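Long-range contacts in porin (Acinetobacter baumannii AB307-0294, PDB 5DL7), which probably acts as an outer-membrane porin through which small solutes pass, with vanillate a suggested cargo: residues Leu240-Asp245 against Phe271-Gln276; Leu207-Leu212 against Lys233-Asp238; His266-Phe271 against Ser301-Asp306; Thr345-Gly350 against Asp366-Asp371. One frame throughout, in Å; residues are numbered along the deposited sequence.

All four contacts lie in or against the strand wall of one beta-barrel. Along the chain contact 2 closes before contact 1 opens. The segments of contacts 1 and 3 alternate along the chain; both use strand 263-275 and they share Phe-271. Contact 4 follows. Contacts 1 and 2 have centres about 10 Å apart and touch where strands 223-235 and 240-253 run side by side. Contact 3 brings a loop segment, 301-306, against the wall; its centre lies about 16 Å from that of contact 1 and 14 Å from that of contact 4. Asp-306 then bridges to Arg-346, so the same loop is tied to two separate parts of the barrel, consistent with a loop that narrows the channel.

Contact 1. Residues Leu240-Asp245 against Phe271-Gln276; sequences LNFLSD and FGLNYQ. With C8E ((hydroxyethyloxy)tri(ethyloxy)octane), chain F.
Asn-241 and Asn-274 form a hydrogen-bonded pair in two antiparallel strands whose axes come within 4.6 Å, with 156° between their directions. Their backbones exchange two hydrogen bonds, Asn-241 N to Asn-274 O and Asn-274 N to Asn-241 O, and Leu-243 and Gly-272 do the same two residues on. The two asparagine side chains lie side by side and point the same way, their amide planes only 20° apart. Asn-241 ND2 donates to Asn-274 OD1 at 3.2 Å. The acceptor lies in the amide plane of Asn-241, but the donor is tilted from the carbonyl plane of Asn-274. The other end of that amide, Asn-274 ND2, bonds to Thr-279 on the next strand. The two strands make a beta hairpin of the porin barrel, and this is its open end, away from the 254-262 connection. On the opposite face of the sheet the side chains are mostly apolar. Phe-242 CZ comes within 4.0 Å of Phe-271 CD1, the two side chains lying side by side and pointing the same way. Phe-271 CD1 also rests 3.9 Å from Ser-244 CB. Leu-273 CD2 sits at the edge of the Phe-242 ring. Leu-240 has CG anti to its N (chi1 180°), and its CD1 reaches Tyr-275 CB at 3.9 Å; the two side chains cross at about a right angle. Beyond the strand, Gln-276 O accepts a 2.6 Å bond from O21 of a detergent molecule.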
# COMPACT_ATOMS: atom_id res chain seq x y z
N LEU A 240 18.58 21.89 8.14
CA LEU A 240 18.29 21.25 6.90
C LEU A 240 18.52 19.76 7.04
O LEU A 240 19.53 19.35 7.58
CB LEU A 240 19.26 21.88 5.90
CG LEU A 240 19.21 21.40 4.47
CD1 LEU A 240 17.82 21.80 3.96
CD2 LEU A 240 20.31 21.96 3.56
N ASN A 241 17.51 18.96 6.64
CA ASN A 241 17.60 17.52 6.71
C ASN A 241 17.55 16.97 5.28
O ASN A 241 16.88 17.55 4.35
CB ASN A 241 16.46 16.93 7.52
CG ASN A 241 16.40 17.46 8.92
OD1 ASN A 241 17.40 17.40 9.57
ND2 ASN A 241 15.39 18.24 9.26
N PHE A 242 18.33 15.92 5.04
CA PHE A 242 18.38 15.22 3.72
C PHE A 242 17.70 13.89 3.87
O PHE A 242 18.02 13.09 4.73
CB PHE A 242 19.80 14.99 3.34
CG PHE A 242 19.95 13.99 2.20
CD1 PHE A 242 19.41 14.26 0.99
CD2 PHE A 242 20.62 12.81 2.39
CE1 PHE A 242 19.44 13.31 -0.10
CE2 PHE A 242 20.72 11.88 1.33
CZ PHE A 242 20.10 12.13 0.10
N LEU A 243 16.59 13.72 3.17
CA LEU A 243 15.74 12.55 3.29
C LEU A 243 16.03 11.61 2.08
O LEU A 243 16.20 12.06 0.91
CB LEU A 243 14.28 12.92 3.30
CG LEU A 243 13.70 14.00 4.21
CD1 LEU A 243 12.23 13.86 4.44
CD2 LEU A 243 14.39 14.15 5.45
N SER A 244 15.94 10.31 2.30
CA SER A 244 16.20 9.30 1.21
C SER A 244 15.36 8.10 1.45
O SER A 244 15.08 7.68 2.59
CB SER A 244 17.77 8.95 1.08
OG SER A 244 18.11 8.45 2.36
N ASP A 245 14.92 7.48 0.36
CA ASP A 245 14.27 6.19 0.41
C ASP A 245 14.60 5.53 -0.91
O ASP A 245 14.14 6.04 -1.97
CB ASP A 245 12.79 6.38 0.49
CG ASP A 245 11.96 5.02 0.71
OD1 ASP A 245 12.43 3.94 0.50
OD2 ASP A 245 10.94 5.14 1.44
N PHE A 271 14.48 11.41 -3.05
CA PHE A 271 15.48 12.18 -2.31
C PHE A 271 14.95 13.56 -2.04
O PHE A 271 14.49 14.26 -2.95
CB PHE A 271 16.76 12.27 -3.07
CG PHE A 271 17.29 10.93 -3.51
CD1 PHE A 271 18.00 10.16 -2.63
CD2 PHE A 271 16.97 10.43 -4.75
CE1 PHE A 271 18.47 8.90 -3.01
CE2 PHE A 271 17.45 9.13 -5.14
CZ PHE A 271 18.23 8.41 -4.27
N GLY A 272 15.00 14.04 -0.80
CA GLY A 272 14.39 15.26 -0.43
C GLY A 272 15.23 16.14 0.48
O GLY A 272 16.16 15.67 1.13
N LEU A 273 15.01 17.45 0.37
CA LEU A 273 15.52 18.41 1.36
C LEU A 273 14.33 18.93 2.15
O LEU A 273 13.38 19.53 1.54
CB LEU A 273 16.21 19.54 0.60
CG LEU A 273 17.53 19.03 -0.11
CD1 LEU A 273 18.24 20.18 -0.80
CD2 LEU A 273 18.52 18.65 1.02
N ASN A 274 14.46 18.94 3.48
CA ASN A 274 13.53 19.47 4.48
C ASN A 274 14.09 20.62 5.19
O ASN A 274 15.19 20.52 5.77
CB ASN A 274 13.15 18.33 5.40
CG ASN A 274 12.26 18.77 6.54
OD1 ASN A 274 12.78 19.14 7.58
ND2 ASN A 274 10.95 18.86 6.37
N TYR A 275 13.38 21.77 5.18
CA TYR A 275 13.85 23.05 5.71
C TYR A 275 12.59 23.79 6.21
O TYR A 275 11.66 24.04 5.44
CB TYR A 275 14.56 23.89 4.62
CG TYR A 275 15.04 25.16 5.10
CD1 TYR A 275 16.20 25.24 5.92
CD2 TYR A 275 14.36 26.30 4.82
CE1 TYR A 275 16.65 26.48 6.37
CE2 TYR A 275 14.80 27.50 5.26
CZ TYR A 275 15.93 27.56 6.06
OH TYR A 275 16.24 28.77 6.47
N GLN A 276 12.52 24.11 7.49
CA GLN A 276 11.48 24.97 8.06
C GLN A 276 10.02 24.44 7.60
O GLN A 276 9.11 25.24 7.21
CB GLN A 276 11.66 26.38 7.60
CG GLN A 276 12.90 27.02 8.16
CD GLN A 276 12.92 28.49 8.06
OE1 GLN A 276 12.00 29.11 7.57
NE2 GLN A 276 14.00 29.10 8.59
C1 C8E F . -6.20 26.60 4.58
C2 C8E F . -4.90 26.60 3.77
C3 C8E F . -4.78 25.47 2.72
C4 C8E F . -3.49 25.70 1.92
C5 C8E F . -3.14 24.71 0.85
C6 C8E F . -2.13 25.17 -0.15
C7 C8E F . -0.80 25.17 0.45
C8 C8E F . 0.18 25.47 -0.56
O9 C8E F . 1.07 25.44 0.52
C10 C8E F . 2.42 25.81 0.77
C11 C8E F . 2.19 26.68 1.94
O12 C8E F . 3.31 27.24 2.67
C13 C8E F . 3.60 28.69 2.53
C14 C8E F . 4.30 29.28 3.76
O15 C8E F . 5.65 29.84 3.54
C16 C8E F . 6.43 30.02 4.75
C17 C8E F . 7.92 30.35 4.48
O18 C8E F . 9.02 29.45 4.77
C19 C8E F . 9.19 28.98 6.15
C20 C8E F . 7.86 28.49 6.77
O21 C8E F . 7.77 27.42 7.72

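Contact 2. Residues Leu207-Leu212 against Lys233-Asp238; sequences LKDYRL and KQPLND
The Tyr-210 ring meets Gln-234 at its edge: the amide oxygen OE1 lies in the ring plane beside the hydroxyl. Ring and amide planes are 67° apart, and the two side chains cross obliquely. Tyr-210 OH donates to Gln-234 OE1 at 2.6 Å. The hydroxyl lies in the carbonyl plane of the amide, with a C=O...O angle of 147°. The contact belongs to the beta hairpin of strands 210-219 and 223-235, at the end away from the connecting turn, in the wall of the porin barrel. Gln-234 CG is anti to the backbone N (chi1 -179°) and the chain stays extended beyond CG, which carries the amide out to the phenol. Its CB also passes 4.1 Å from Tyr-210 CE1. Phe-230, Phe-242 and Ser-244 touch the tyrosine side chain as well, so the hydroxyl reaches Gln-234 from within a cluster that spans three strands. A single backbone bond joins the segments across the hairpin, from Lys-233 N to Asp-209 O, 2.9 Å long. Asp-209 precedes the strand, yet its side chain is directed at the partner segment. The side chains of Asp-209 and Pro-235 come from opposite directions. Pro-235 is also touched by Asn-241, on the strand that follows. Asp-209 CB lies 3.4 Å from Lys-233 O, and its OD2 ends 3.5 Å from Pro-235 CD.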
# COMPACT_ATOMS: atom_id res chain seq x y z
N LEU A 207 20.33 2.19 11.90
CA LEU A 207 21.47 3.09 12.25
C LEU A 207 20.99 4.37 12.89
O LEU A 207 19.74 4.55 13.12
CB LEU A 207 22.37 3.43 11.06
CG LEU A 207 22.68 2.15 10.30
CD1 LEU A 207 23.57 2.53 9.10
CD2 LEU A 207 23.42 1.30 11.32
N LYS A 208 21.91 5.32 13.09
CA LYS A 208 21.47 6.56 13.72
C LYS A 208 20.37 7.26 12.87
O LYS A 208 19.25 7.62 13.36
CB LYS A 208 22.71 7.49 13.92
CG LYS A 208 22.32 8.67 14.84
CD LYS A 208 23.49 9.55 15.24
CE LYS A 208 24.16 10.08 14.01
NZ LYS A 208 25.29 10.91 14.47
N ASP A 209 20.80 7.46 11.63
CA ASP A 209 19.99 8.25 10.73
C ASP A 209 19.44 7.45 9.54
O ASP A 209 18.56 7.96 8.83
CB ASP A 209 20.82 9.34 10.20
CG ASP A 209 21.16 10.43 11.23
OD1 ASP A 209 20.49 10.63 12.29
OD2 ASP A 209 22.19 11.07 10.94
N TYR A 210 19.76 6.15 9.41
CA TYR A 210 19.44 5.35 8.29
C TYR A 210 18.96 4.00 8.73
O TYR A 210 19.36 3.49 9.81
CB TYR A 210 20.55 5.16 7.33
CG TYR A 210 20.97 6.30 6.53
CD1 TYR A 210 21.71 7.32 7.09
CD2 TYR A 210 20.39 6.50 5.32
CE1 TYR A 210 21.99 8.49 6.34
CE2 TYR A 210 20.75 7.58 4.55
CZ TYR A 210 21.45 8.59 5.07
OH TYR A 210 21.75 9.74 4.37
N ARG A 211 18.10 3.39 7.95
CA ARG A 211 17.62 2.02 8.16
C ARG A 211 18.04 1.30 6.92
O ARG A 211 17.72 1.77 5.79
CB ARG A 211 16.14 2.02 8.36
CG ARG A 211 15.48 0.64 8.39
CD ARG A 211 13.96 0.69 8.68
NE ARG A 211 13.22 1.22 7.52
CZ ARG A 211 11.94 0.97 7.23
NH1 ARG A 211 11.20 0.39 8.19
NH2 ARG A 211 11.34 1.52 6.17
N LEU A 212 18.53 0.08 7.04
CA LEU A 212 18.96 -0.79 5.87
C LEU A 212 18.12 -2.07 5.96
O LEU A 212 17.90 -2.57 7.05
CB LEU A 212 20.41 -1.20 6.03
CG LEU A 212 21.42 -0.13 6.21
CD1 LEU A 212 22.85 -0.72 6.24
CD2 LEU A 212 21.38 1.06 5.31
N LYS A 233 17.08 9.93 7.23
CA LYS A 233 16.82 11.35 7.48
C LYS A 233 18.05 11.84 8.20
O LYS A 233 18.29 11.48 9.39
CB LYS A 233 15.57 11.50 8.32
CG LYS A 233 15.38 12.98 8.73
CD LYS A 233 14.00 13.08 9.44
CE LYS A 233 13.75 14.44 10.08
NZ LYS A 233 12.62 14.27 11.08
N GLN A 234 18.89 12.51 7.47
CA GLN A 234 20.15 12.85 7.97
C GLN A 234 20.25 14.42 8.08
O GLN A 234 20.16 15.11 7.07
CB GLN A 234 21.20 12.45 6.92
CG GLN A 234 22.66 12.73 7.28
CD GLN A 234 23.61 12.33 6.15
OE1 GLN A 234 23.35 11.59 5.27
NE2 GLN A 234 24.76 12.84 6.27
N PRO A 235 20.61 14.91 9.24
CA PRO A 235 20.74 16.40 9.36
C PRO A 235 21.97 16.82 8.64
O PRO A 235 23.00 16.30 8.98
CB PRO A 235 20.89 16.63 10.84
CG PRO A 235 20.92 15.30 11.52
CD PRO A 235 20.61 14.21 10.56
N LEU A 236 21.93 17.80 7.73
CA LEU A 236 23.10 18.42 7.10
C LEU A 236 23.63 19.62 7.91
O LEU A 236 24.78 20.02 7.74
CB LEU A 236 22.83 18.85 5.67
CG LEU A 236 22.34 17.76 4.72
CD1 LEU A 236 22.00 18.24 3.34
CD2 LEU A 236 23.37 16.62 4.67
N ASN A 237 22.74 20.27 8.68
CA ASN A 237 23.07 21.29 9.69
C ASN A 237 21.83 21.34 10.61
O ASN A 237 20.93 20.49 10.50
CB ASN A 237 23.36 22.64 9.07
CG ASN A 237 22.16 23.15 8.26
OD1 ASN A 237 21.01 23.14 8.71
ND2 ASN A 237 22.44 23.61 7.11
N ASP A 238 21.76 22.35 11.46
CA ASP A 238 20.70 22.48 12.48
C ASP A 238 19.35 22.69 11.91
O ASP A 238 18.38 22.35 12.53
CB ASP A 238 21.04 23.68 13.42
CG ASP A 238 21.93 23.24 14.57
OD1 ASP A 238 21.93 22.00 14.85
OD2 ASP A 238 22.58 24.09 15.22

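Contact 3. Residues His266-Phe271 against Ser301-Asp306; sequences HISGLF and SPVVLD
Val-303 sets its CG1 methyl over one face of the His-266 imidazole, 3.4 Å from ND1. The same methyl is equally near CE1, so it sits above that bond and not over the ring centre. The two side chains cross at about a right angle. One hydrogen bond joins the segments: Val-304 N donates to Ser-268 OG at 3.0 Å, with an N-H...O angle of 163°. The serine hydroxyl stands between its own backbone N and carbonyl carbon (chi1 60°), and that turn presents OG to the loop. The fit there is tight, for Ser-268 CB lies only 3.5 Å from Val-304 CG1. The other methyl of Val-304, CG2, packs 3.8 Å from Leu-270 CB. Further along, Leu-270 CD1 meets Leu-305 CD2 at 4.1 Å. Segment 266-271 is part of strand 263-275 in the barrel wall. Segment 301-306 comes from the long loop between strands 278-288 and 318-327, which folds back against the wall. Alternate strand residues His-266, Ser-268 and Leu-270 turn their side chains to this loop, while Ile-267 points away. Outward from this shell, Met-285 on strand 278-288 touches His-266, Ser-268 and Val-303 together. Arg-247 on strand 240-253, the neighbour on the other side of 263-275, hydrogen-bonds through NH1 to Pro-302 O, and Asp-245 touches Val-304. Leu-305 also packs on Val-319 and Ser-321 of strand 318-327.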
# COMPACT_ATOMS: atom_id res chain seq x y z
N HIS A 266 14.23 -3.71 -10.47
CA HIS A 266 13.56 -2.43 -10.38
C HIS A 266 14.25 -1.55 -9.32
O HIS A 266 14.45 -2.05 -8.19
CB HIS A 266 12.07 -2.64 -10.02
CG HIS A 266 11.28 -1.39 -10.26
ND1 HIS A 266 11.26 -0.36 -9.37
CD2 HIS A 266 10.56 -0.97 -11.36
CE1 HIS A 266 10.61 0.65 -9.93
NE2 HIS A 266 10.20 0.30 -11.14
N ILE A 267 14.63 -0.34 -9.72
CA ILE A 267 15.30 0.56 -8.74
C ILE A 267 14.40 1.72 -8.64
O ILE A 267 13.86 2.22 -9.63
CB ILE A 267 16.73 0.87 -9.27
CG1 ILE A 267 17.43 1.74 -8.29
CG2 ILE A 267 16.59 1.65 -10.52
CD1 ILE A 267 17.68 1.02 -6.98
N SER A 268 14.22 2.24 -7.42
CA SER A 268 13.47 3.48 -7.20
C SER A 268 14.07 4.26 -6.05
O SER A 268 14.63 3.66 -5.11
CB SER A 268 12.01 3.20 -7.02
OG SER A 268 11.65 2.35 -5.94
N GLY A 269 14.00 5.57 -6.17
CA GLY A 269 14.57 6.42 -5.07
C GLY A 269 13.79 7.72 -5.03
O GLY A 269 13.38 8.29 -6.06
N LEU A 270 13.60 8.20 -3.86
CA LEU A 270 13.07 9.53 -3.59
C LEU A 270 14.04 10.24 -2.66
O LEU A 270 14.39 9.68 -1.56
CB LEU A 270 11.70 9.46 -2.94
CG LEU A 270 10.97 10.82 -2.76
CD1 LEU A 270 10.44 11.42 -4.06
CD2 LEU A 270 9.78 10.55 -1.81
N PHE A 271 14.48 11.41 -3.05
CA PHE A 271 15.48 12.18 -2.31
C PHE A 271 14.95 13.56 -2.04
O PHE A 271 14.49 14.26 -2.95
CB PHE A 271 16.76 12.27 -3.07
CG PHE A 271 17.29 10.93 -3.51
CD1 PHE A 271 18.00 10.16 -2.63
CD2 PHE A 271 16.97 10.43 -4.75
CE1 PHE A 271 18.47 8.90 -3.01
CE2 PHE A 271 17.45 9.13 -5.14
CZ PHE A 271 18.23 8.41 -4.27
N SER A 301 1.86 -1.49 -6.17
CA SER A 301 3.33 -1.80 -6.32
C SER A 301 4.14 -1.33 -5.16
O SER A 301 3.85 -0.26 -4.53
CB SER A 301 3.82 -1.04 -7.61
OG SER A 301 5.24 -1.25 -7.72
N PRO A 302 5.11 -2.08 -4.74
CA PRO A 302 5.95 -1.78 -3.59
C PRO A 302 7.08 -0.78 -3.75
O PRO A 302 7.83 -0.55 -2.83
CB PRO A 302 6.47 -3.15 -3.15
CG PRO A 302 6.71 -3.78 -4.47
CD PRO A 302 5.42 -3.43 -5.26
N VAL A 303 7.13 -0.16 -4.91
CA VAL A 303 8.20 0.80 -5.24
C VAL A 303 7.98 2.12 -4.56
O VAL A 303 6.97 2.40 -3.96
CB VAL A 303 8.23 0.93 -6.79
CG1 VAL A 303 8.46 -0.38 -7.53
CG2 VAL A 303 7.03 1.65 -7.31
N VAL A 304 9.01 2.96 -4.62
CA VAL A 304 8.97 4.13 -3.78
C VAL A 304 7.90 5.10 -4.09
O VAL A 304 7.41 5.80 -3.24
CB VAL A 304 10.38 4.80 -3.68
CG1 VAL A 304 10.68 5.58 -4.84
CG2 VAL A 304 10.35 5.93 -2.62
N LEU A 305 7.66 5.28 -5.35
CA LEU A 305 6.62 6.29 -5.82
C LEU A 305 5.27 5.57 -5.79
O LEU A 305 5.07 4.58 -6.52
CB LEU A 305 6.98 6.91 -7.20
CG LEU A 305 8.35 7.48 -7.32
CD1 LEU A 305 8.50 8.10 -8.69
CD2 LEU A 305 8.48 8.55 -6.21
N ASP A 306 4.37 5.93 -4.90
CA ASP A 306 3.07 5.22 -4.70
C ASP A 306 1.92 6.13 -5.14
O ASP A 306 1.17 6.73 -4.41
CB ASP A 306 2.87 4.91 -3.23
CG ASP A 306 2.92 6.17 -2.32
OD1 ASP A 306 3.63 7.35 -2.62
OD2 ASP A 306 2.30 6.05 -1.15

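Contact 4. Residues Thr345-Gly350 against Asp366-Asp371; sequences TRYAKG and DSLEFD. With C8E ((hydroxyethyloxy)tri(ethyloxy)octane), chain H.
Glu-369 OE1 is gripped by two nitrogens of Arg-346, NH2 at 2.7 Å and NE at 2.9 Å, in a salt bridge. The oxygen lies at the edge of the guanidinium, close to its plane. Guanidinium and carboxylate planes are 71° apart; NE meets OE1 from well above the carboxylate plane, NH2 on the syn side, both from the same face. The two residues are a hydrogen-bonded pair of the antiparallel hairpin 341-353/363-375 in the barrel wall. Their side chains run alongside each other. The second carboxylate oxygen, OE2, takes the N-H of Met-308, and Arg-346 NH1 bridges to Asp-306, so the inward loop is held to the pair. Phe-307 adds a cation-pi contact with the arginine. With several partners round it, the buried Glu-369 probably keeps its negative charge.

The backbone carbonyl of Glu-369 is also shared. Thr-345 OG1 and Arg-346 N reach its oxygen from opposite faces of the carbonyl plane, with Thr-345 OG1 at 2.9 Å from Glu-369 O. Thr-345 OG1 stands anti to its own backbone N (chi1 -175°), which also places it over one face of the Phe-370 ring, 3.3 Å from CE1. On this side of the sheet Leu-368 CD1 packs 4.0 Å from Tyr-347 CB. A detergent tail ends nearby, its C1 3.6 Å from Leu-368 CD1. Asp-366 OD2, which also bridges to Arg-394, accepts a 2.6 Å bond from Tyr-347 OH on its anti lone pair.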
# COMPACT_ATOMS: atom_id res chain seq x y z
N THR A 345 1.79 18.13 -2.99
CA THR A 345 1.60 18.00 -4.51
C THR A 345 2.83 17.34 -5.12
O THR A 345 3.93 17.51 -4.71
CB THR A 345 1.28 19.35 -5.22
OG1 THR A 345 0.98 19.23 -6.60
CG2 THR A 345 2.41 20.41 -5.07
N ARG A 346 2.60 16.57 -6.19
CA ARG A 346 3.62 15.83 -6.85
C ARG A 346 3.28 15.53 -8.25
O ARG A 346 2.05 15.56 -8.58
CB ARG A 346 3.85 14.56 -6.08
CG ARG A 346 2.69 13.62 -5.98
CD ARG A 346 3.12 12.36 -5.17
NE ARG A 346 1.96 11.48 -4.97
CZ ARG A 346 2.05 10.28 -4.46
NH1 ARG A 346 3.20 9.75 -3.95
NH2 ARG A 346 0.89 9.60 -4.30
N TYR A 347 4.25 15.39 -9.11
CA TYR A 347 4.03 15.08 -10.51
C TYR A 347 5.00 13.90 -10.81
O TYR A 347 6.17 13.97 -10.45
CB TYR A 347 4.39 16.24 -11.35
CG TYR A 347 4.35 15.94 -12.87
CD1 TYR A 347 3.12 15.79 -13.58
CD2 TYR A 347 5.54 15.79 -13.63
CE1 TYR A 347 3.11 15.51 -14.96
CE2 TYR A 347 5.51 15.53 -15.00
CZ TYR A 347 4.33 15.36 -15.65
OH TYR A 347 4.30 15.10 -16.98
N ALA A 348 4.55 13.00 -11.60
CA ALA A 348 5.42 11.95 -12.17
C ALA A 348 5.17 11.74 -13.67
O ALA A 348 3.99 11.82 -14.06
CB ALA A 348 5.20 10.63 -11.42
N LYS A 349 6.21 11.51 -14.43
CA LYS A 349 6.03 11.02 -15.73
C LYS A 349 6.83 9.75 -15.97
O LYS A 349 7.98 9.66 -15.58
CB LYS A 349 6.50 12.07 -16.71
CG LYS A 349 7.84 12.47 -16.77
CD LYS A 349 8.11 13.27 -18.10
CE LYS A 349 9.55 13.37 -18.56
NZ LYS A 349 10.49 14.51 -18.26
N GLY A 350 6.13 8.83 -16.59
CA GLY A 350 6.74 7.55 -17.00
C GLY A 350 6.83 7.42 -18.49
O GLY A 350 5.88 7.81 -19.23
N ASP A 366 1.43 9.99 -17.19
CA ASP A 366 1.81 11.04 -16.22
C ASP A 366 0.69 11.30 -15.25
O ASP A 366 -0.48 11.04 -15.53
CB ASP A 366 2.43 12.27 -16.81
CG ASP A 366 1.50 13.22 -17.56
OD1 ASP A 366 0.32 12.88 -17.82
OD2 ASP A 366 1.95 14.37 -17.92
N SER A 367 1.07 11.80 -14.09
CA SER A 367 0.11 12.15 -13.02
C SER A 367 0.50 13.45 -12.34
O SER A 367 1.67 13.56 -11.92
CB SER A 367 0.22 11.09 -11.90
OG SER A 367 -0.25 9.81 -12.24
N LEU A 368 -0.47 14.28 -12.17
CA LEU A 368 -0.36 15.48 -11.27
C LEU A 368 -1.31 15.23 -10.11
O LEU A 368 -2.49 15.09 -10.33
CB LEU A 368 -0.65 16.82 -11.97
CG LEU A 368 -0.56 18.08 -11.08
CD1 LEU A 368 0.94 18.20 -10.54
CD2 LEU A 368 -0.96 19.21 -11.98
N GLU A 369 -0.78 15.21 -8.90
CA GLU A 369 -1.57 15.00 -7.71
C GLU A 369 -1.48 16.11 -6.68
O GLU A 369 -0.50 16.79 -6.54
CB GLU A 369 -1.18 13.77 -6.91
CG GLU A 369 -1.20 12.51 -7.81
CD GLU A 369 -1.02 11.21 -6.97
OE1 GLU A 369 -0.77 11.23 -5.76
OE2 GLU A 369 -1.12 10.13 -7.67
N PHE A 370 -2.57 16.25 -5.96
CA PHE A 370 -2.77 17.15 -4.79
C PHE A 370 -3.33 16.39 -3.62
O PHE A 370 -4.17 15.56 -3.82
CB PHE A 370 -3.72 18.30 -5.09
CG PHE A 370 -3.21 19.15 -6.15
CD1 PHE A 370 -2.31 20.16 -5.82
CD2 PHE A 370 -3.55 18.95 -7.50
CE1 PHE A 370 -1.73 21.03 -6.78
CE2 PHE A 370 -3.01 19.83 -8.49
CZ PHE A 370 -2.06 20.83 -8.12
N ASP A 371 -2.80 16.66 -2.39
CA ASP A 371 -3.17 15.93 -1.18
C ASP A 371 -3.22 16.98 -0.08
O ASP A 371 -2.21 17.52 0.22
CB ASP A 371 -2.11 14.88 -0.94
CG ASP A 371 -2.35 13.97 0.22
OD1 ASP A 371 -3.29 14.08 1.00
OD2 ASP A 371 -1.62 12.90 0.30
C1 C8E H . 3.70 19.42 -8.66
C2 C8E H . 5.03 19.42 -8.04
C3 C8E H . 5.40 20.82 -7.71
C4 C8E H . 6.86 20.90 -7.41
C5 C8E H . 7.36 22.10 -6.69
C6 C8E H . 8.73 22.66 -7.01
C7 C8E H . 9.40 23.29 -5.78
C8 C8E H . 10.56 24.33 -5.96
O9 C8E H . 10.90 24.75 -4.61
C10 C8E H . 11.84 25.80 -4.31
C11 C8E H . 11.44 26.52 -3.00
O12 C8E H . 10.85 25.63 -2.01
C13 C8E H . 10.56 26.19 -0.71
C14 C8E H . 11.84 26.40 0.11
O15 C8E H . 11.52 26.98 1.37
C16 C8E H . 12.26 28.20 1.70